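Local coordinates for insecticidal Delta-Endotoxin Cry8Ea1 (Bacillus Thuringiensis, PDB 3EB7), which acts as an insecticidal delta-endotoxin against beetle larvae living underground, probably by binding gut-cell receptors and inserting its helical domain to form pores, at residues 172-175 / 176-180; 217-220 / 221-224. One frame throughout, in Å; residues are numbered along the deposited sequence. Where two conformers were deposited one is given.

Interaction 1: residues 172-175 / 176-180; sequences MSLI and AQYSD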
ATOM      1  N   MET A 172       2.112 -22.054   4.782  1.00 24.88           N
ATOM      2  CA  MET A 172       3.310 -21.317   5.236  0.50 25.69           C
ATOM      3  C   MET A 172       4.392 -21.295   4.180  1.00 24.67           C
ATOM      4  O   MET A 172       5.040 -20.283   3.955  1.00 24.24           O
ATOM      5  CB  MET A 172       3.884 -21.932   6.502  0.50 25.44           C
ATOM      6  CG  MET A 172       2.980 -21.822   7.694  0.50 26.01           C
ATOM      7  SD  MET A 172       3.985 -22.166   9.139  0.50 29.04           S
ATOM      8  CE  MET A 172       4.430 -23.902   8.860  0.50 24.58           C
ATOM      9  N   SER A 173       4.585 -22.428   3.529  1.00 24.16           N
ATOM     10  CA  SER A 173       5.577 -22.487   2.485  1.00 24.45           C
ATOM     11  C   SER A 173       5.179 -21.566   1.316  1.00 23.36           C
ATOM     12  O   SER A 173       6.025 -20.962   0.658  1.00 22.72           O
ATOM     13  CB  SER A 173       5.766 -23.938   2.033  1.00 24.59           C
ATOM     14  OG  SER A 173       6.452 -23.995   0.783  1.00 27.98           O
ATOM     15  N   LEU A 174       3.883 -21.439   1.081  1.00 23.05           N
ATOM     16  CA  LEU A 174       3.395 -20.730  -0.101  1.00 22.62           C
ATOM     17  C   LEU A 174       3.311 -19.226   0.140  1.00 21.60           C
ATOM     18  O   LEU A 174       3.600 -18.443  -0.781  1.00 21.17           O
ATOM     19  CB  LEU A 174       2.067 -21.319  -0.600  1.00 22.76           C
ATOM     20  CG  LEU A 174       2.092 -22.690  -1.314  1.00 23.88           C
ATOM     21  CD1 LEU A 174       0.651 -23.133  -1.696  1.00 20.37           C
ATOM     22  CD2 LEU A 174       3.035 -22.781  -2.569  1.00 20.80           C
ATOM     23  N   ILE A 175       2.967 -18.822   1.365  1.00 19.71           N
ATOM     24  CA  ILE A 175       3.092 -17.421   1.737  1.00 19.30           C
ATOM     25  C   ILE A 175       4.486 -16.915   1.395  1.00 20.11           C
ATOM     26  O   ILE A 175       4.632 -15.887   0.716  1.00 20.02           O
ATOM     27  CB  ILE A 175       2.810 -17.138   3.231  1.00 19.66           C
ATOM     28  CG1 ILE A 175       1.344 -17.420   3.573  1.00 18.56           C
ATOM     29  CG2 ILE A 175       3.185 -15.667   3.605  1.00 17.26           C
ATOM     30  CD1 ILE A 175       1.084 -17.512   5.073  1.00 16.78           C
ATOM     31  N   ALA A 176       5.504 -17.639   1.865  1.00 20.62           N
ATOM     32  CA  ALA A 176       6.917 -17.311   1.573  1.00 21.40           C
ATOM     33  C   ALA A 176       7.200 -17.263   0.089  1.00 21.22           C
ATOM     34  O   ALA A 176       7.705 -16.267  -0.412  1.00 22.70           O
ATOM     35  CB  ALA A 176       7.873 -18.300   2.266  1.00 21.03           C
ATOM     36  N   GLN A 177       6.875 -18.331  -0.618  1.00 21.58           N
ATOM     37  CA  GLN A 177       7.187 -18.426  -2.050  1.00 22.81           C
ATOM     38  C   GLN A 177       6.478 -17.354  -2.899  1.00 21.11           C
ATOM     39  O   GLN A 177       7.112 -16.714  -3.717  1.00 22.13           O
ATOM     40  CB  GLN A 177       6.869 -19.837  -2.569  1.00 21.98           C
ATOM     41  CG  GLN A 177       6.797 -19.899  -4.100  1.00 26.33           C
ATOM     42  CD  GLN A 177       6.462 -21.286  -4.693  1.00 27.21           C
ATOM     43  OE1 GLN A 177       6.939 -22.325  -4.216  1.00 34.11           O
ATOM     44  NE2 GLN A 177       5.636 -21.291  -5.747  1.00 31.20           N
ATOM     45  N   TYR A 178       5.169 -17.172  -2.701  1.00 20.23           N
ATOM     46  CA  TYR A 178       4.387 -16.154  -3.411  1.00 18.87           C
ATOM     47  C   TYR A 178       4.841 -14.738  -3.044  1.00 18.92           C
ATOM     48  O   TYR A 178       4.883 -13.881  -3.896  1.00 18.40           O
ATOM     49  CB  TYR A 178       2.869 -16.296  -3.139  1.00 18.22           C
ATOM     50  CG  TYR A 178       2.202 -17.596  -3.625  1.00 17.12           C
ATOM     51  CD1 TYR A 178       0.987 -18.017  -3.083  1.00 15.87           C
ATOM     52  CD2 TYR A 178       2.788 -18.393  -4.600  1.00 14.76           C
ATOM     53  CE1 TYR A 178       0.375 -19.192  -3.498  1.00 16.74           C
ATOM     54  CE2 TYR A 178       2.196 -19.579  -5.031  1.00 16.77           C
ATOM     55  CZ  TYR A 178       0.987 -19.980  -4.487  1.00 17.87           C
ATOM     56  OH  TYR A 178       0.381 -21.146  -4.938  1.00 17.43           O
ATOM     57  N   SER A 179       5.175 -14.484  -1.780  1.00 18.89           N
ATOM     58  CA  SER A 179       5.672 -13.168  -1.418  1.00 19.56           C
ATOM     59  C   SER A 179       6.976 -12.890  -2.160  1.00 19.95           C
ATOM     60  O   SER A 179       7.146 -11.827  -2.759  1.00 20.64           O
ATOM     61  CB  SER A 179       5.864 -13.032   0.097  1.00 19.65           C
ATOM     62  OG  SER A 179       4.663 -13.263   0.808  1.00 19.57           O
ATOM     63  N   ASP A 180       7.876 -13.866  -2.156  1.00 19.98           N
ATOM     64  CA  ASP A 180       9.219 -13.697  -2.745  1.00 20.15           C
ATOM     65  C   ASP A 180       9.155 -13.453  -4.244  1.00 19.30           C
ATOM     66  O   ASP A 180       9.799 -12.536  -4.750  1.00 19.50           O
ATOM     67  CB  ASP A 180      10.094 -14.917  -2.415  1.00 19.66           C
ATOM     68  CG  ASP A 180      10.626 -14.887  -0.971  1.00 21.87           C
ATOM     69  OD1 ASP A 180      10.583 -13.808  -0.307  1.00 22.52           O
ATOM     70  OD2 ASP A 180      11.131 -15.945  -0.503  1.00 25.97           O
TER

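Interaction 2: residues 217-220 / 221-224; sequences DIMT and LFPM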
ATOM      1  N   ASP A 217       0.571  -4.385  -2.429  1.00 20.54           N
ATOM      2  CA  ASP A 217      -0.460  -4.166  -1.379  1.00 21.80           C
ATOM      3  C   ASP A 217      -1.200  -5.451  -1.011  1.00 22.02           C
ATOM      4  O   ASP A 217      -1.430  -5.707   0.174  1.00 22.31           O
ATOM      5  CB  ASP A 217      -1.473  -3.050  -1.763  1.00 22.40           C
ATOM      6  CG  ASP A 217      -0.858  -1.609  -1.670  1.00 26.33           C
ATOM      7  OD1 ASP A 217       0.320  -1.494  -1.163  1.00 28.07           O
ATOM      8  OD2 ASP A 217      -1.536  -0.608  -2.098  1.00 23.66           O
ATOM      9  N   ILE A 218      -1.576  -6.277  -1.993  1.00 21.68           N
ATOM     10  CA  ILE A 218      -2.269  -7.528  -1.619  1.00 21.75           C
ATOM     11  C   ILE A 218      -1.302  -8.566  -0.991  1.00 21.34           C
ATOM     12  O   ILE A 218      -1.648  -9.285  -0.072  1.00 21.25           O
ATOM     13  CB  ILE A 218      -3.125  -8.171  -2.780  1.00 21.87           C
ATOM     14  CG1 ILE A 218      -4.103  -9.199  -2.205  1.00 21.33           C
ATOM     15  CG2 ILE A 218      -2.239  -8.819  -3.849  1.00 19.78           C
ATOM     16  CD1 ILE A 218      -5.037  -8.632  -1.148  1.00 22.78           C
ATOM     17  N   MET A 219      -0.087  -8.616  -1.505  1.00 21.55           N
ATOM     18  CA  MET A 219       0.937  -9.508  -0.997  1.00 21.12           C
ATOM     19  C   MET A 219       1.232  -9.193   0.479  1.00 20.69           C
ATOM     20  O   MET A 219       1.421 -10.097   1.281  1.00 20.71           O
ATOM     21  CB  MET A 219       2.175  -9.402  -1.914  1.00 21.03           C
ATOM     22  CG  MET A 219       3.395 -10.193  -1.463  1.00 22.69           C
ATOM     23  SD  MET A 219       4.498  -9.183  -0.429  1.00 28.25           S
ATOM     24  CE  MET A 219       4.612  -7.654  -1.316  1.00 27.88           C
ATOM     25  N   THR A 220       1.241  -7.907   0.840  1.00 21.13           N
ATOM     26  CA  THR A 220       1.483  -7.459   2.222  1.00 20.81           C
ATOM     27  C   THR A 220       0.515  -8.147   3.203  1.00 20.95           C
ATOM     28  O   THR A 220       0.867  -8.393   4.365  1.00 20.55           O
ATOM     29  CB  THR A 220       1.378  -5.889   2.352  1.00 20.77           C
ATOM     30  OG1 THR A 220       2.271  -5.278   1.434  1.00 21.82           O
ATOM     31  CG2 THR A 220       1.755  -5.403   3.743  1.00 21.60           C
ATOM     32  N   LEU A 221      -0.687  -8.481   2.732  1.00 20.90           N
ATOM     33  CA  LEU A 221      -1.713  -9.040   3.614  1.00 21.06           C
ATOM     34  C   LEU A 221      -1.599 -10.570   3.780  1.00 21.61           C
ATOM     35  O   LEU A 221      -2.234 -11.153   4.679  1.00 20.13           O
ATOM     36  CB  LEU A 221      -3.112  -8.630   3.127  1.00 21.74           C
ATOM     37  CG  LEU A 221      -3.357  -7.123   2.894  1.00 22.28           C
ATOM     38  CD1 LEU A 221      -4.715  -6.908   2.292  1.00 23.61           C
ATOM     39  CD2 LEU A 221      -3.290  -6.371   4.225  1.00 23.60           C
ATOM     40  N   PHE A 222      -0.781 -11.207   2.919  1.00 21.45           N
ATOM     41  CA  PHE A 222      -0.638 -12.681   2.902  1.00 21.82           C
ATOM     42  C   PHE A 222      -0.384 -13.325   4.277  1.00 22.14           C
ATOM     43  O   PHE A 222      -0.942 -14.389   4.558  1.00 21.85           O
ATOM     44  CB  PHE A 222       0.443 -13.144   1.907  1.00 20.85           C
ATOM     45  CG  PHE A 222       0.055 -12.997   0.445  1.00 21.55           C
ATOM     46  CD1 PHE A 222       1.008 -13.216  -0.555  1.00 18.12           C
ATOM     47  CD2 PHE A 222      -1.264 -12.654   0.063  1.00 18.59           C
ATOM     48  CE1 PHE A 222       0.692 -13.097  -1.884  1.00 16.47           C
ATOM     49  CE2 PHE A 222      -1.595 -12.548  -1.286  1.00 17.36           C
ATOM     50  CZ  PHE A 222      -0.612 -12.750  -2.258  1.00 20.58           C
ATOM     51  N   PRO A 223       0.490 -12.713   5.119  1.00 22.86           N
ATOM     52  CA  PRO A 223       0.751 -13.331   6.447  1.00 23.12           C
ATOM     53  C   PRO A 223      -0.459 -13.405   7.358  1.00 23.42           C
ATOM     54  O   PRO A 223      -0.524 -14.270   8.250  1.00 24.45           O
ATOM     55  CB  PRO A 223       1.812 -12.396   7.072  1.00 23.33           C
ATOM     56  CG  PRO A 223       2.442 -11.684   5.875  1.00 22.96           C
ATOM     57  CD  PRO A 223       1.322 -11.506   4.904  1.00 22.26           C
ATOM     58  N   MET A 224      -1.412 -12.503   7.172  1.00 23.70           N
ATOM     59  CA  MET A 224      -2.584 -12.485   8.041  1.00 23.61           C
ATOM     60  C   MET A 224      -3.621 -13.532   7.621  1.00 24.15           C
ATOM     61  O   MET A 224      -4.693 -13.638   8.252  1.00 24.66           O
ATOM     62  CB  MET A 224      -3.194 -11.094   8.155  1.00 23.86           C
ATOM     63  CG  MET A 224      -2.431 -10.112   9.062  1.00 24.46           C
ATOM     64  SD  MET A 224      -0.817  -9.643   8.364  1.00 31.36           S
ATOM     65  CE  MET A 224      -1.263  -8.264   7.298  1.00 23.71           C
TER

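Interaction 1: residues 172-175 / 176-180
Tyr178 N bonds to Leu174 O at 2.8 Å, the i to i+4 bond of an alpha-helix. The same pattern joins Gln177 N to Ser173 O and Ser179 N to Ile175 O, while the bond from Ala176 N to Met172 O is weak, stretched to 3.4 Å. Both segments, 172-175 and 176-180, belong to the long helix 161-191 of the N-terminal helical bundle characteristic of three-domain Cry toxins. On one flank Leu174 and Tyr178, one turn apart, run side by side and point the same way. Leu174 CB lies 4.0 Å above the plane of the phenol ring, displaced toward its rim, and the two methyls reach its far end: CD2 comes within 4.0 Å of Tyr178 CZ. With CG of Tyr178 anti to its carbonyl carbon (chi1 -64°), the ring is folded back along the helix over the preceding turn. This pair faces helix 133-153, where Leu144 touches both side chains and His143 ND1 is hydrogen-bonded to the phenolic OH, which fixes the far end of the ring. Ser173 and Gln177 lie on an exposed part of the helix, where their link is through the backbone. Ser179 is buried, and its hydroxyl finds an acceptor one turn back, so that Ile175 O is gripped twice by the same residue. The backbone N and the hydroxyl approach this carbonyl from opposite faces of its plane, and Ser179 OG, the closer donor at 2.6 Å, stands 35° out of that plane.

Interaction 2: residues 217-220 / 221-224
The Phe222 ring lies with one face against the backbone of Met219: the alpha carbon, CA of Met219, sits 3.6 Å from the ring centroid and only 7° off its normal, a well-centred CH-pi contact. Met219 CG reaches the CD1 side of the same ring at 4.0 Å, and the two side chains cross at about a right angle. Ile218 O approaches the ring obliquely, 3.4 Å from Phe222 CD2. Near the C-terminal end of helix 198-220 the backbone bonds tighten to i to i+3: Leu221 N bonds to Ile218 O at 3.1 Å and Phe222 N to Met219 O at 3.0 Å. Pro223 has no N-H to give, and its CD instead packs 3.2 Å from Thr220 O; residues 222-224, Pro223 among them, form a 3-10 turn, with Met224 N bonded to Leu221 O. The Thr220 hydroxyl turns back to Leu216 O, its OG1 set beside the backbone N (chi1 -56°). Ile218 CD1 meets Leu221 CD1 at 3.9 Å, their side chains also crossing nearly perpendicularly. Asp217, at the start of the segment, forms a salt bridge with Arg240. Ile218 and Leu221 pack on helix 2-20, Phe222 touches Asn141 and Leu144 of helix 133-153, and Met219 rests on Ser179, Cys182 and Val183 of helix 161-191, placing this helix end among three others of the N-terminal bundle just before the chain runs on toward strand 234-235.

Overall arrangement
Along the chain the two contacts come in series. Interaction 1 spans adjoining turns of helix 161-191; the chain then enters the next helix, 198-220, whose end carries interaction 2. Both are local, so neither closes a long loop, and they neither nest nor cross. In space their centres are about 11 Å apart and they touch: Ser179 CA packs against Met219 CG at 3.7 Å, and Tyr178 CB approaches Phe222 CE1. Helix 133-153 is shared, its Leu144 meeting residues of both contacts. Tyr541, from the C-terminal part of the chain, touches Ile175, Ala176 and Pro223, so both sites also border that region.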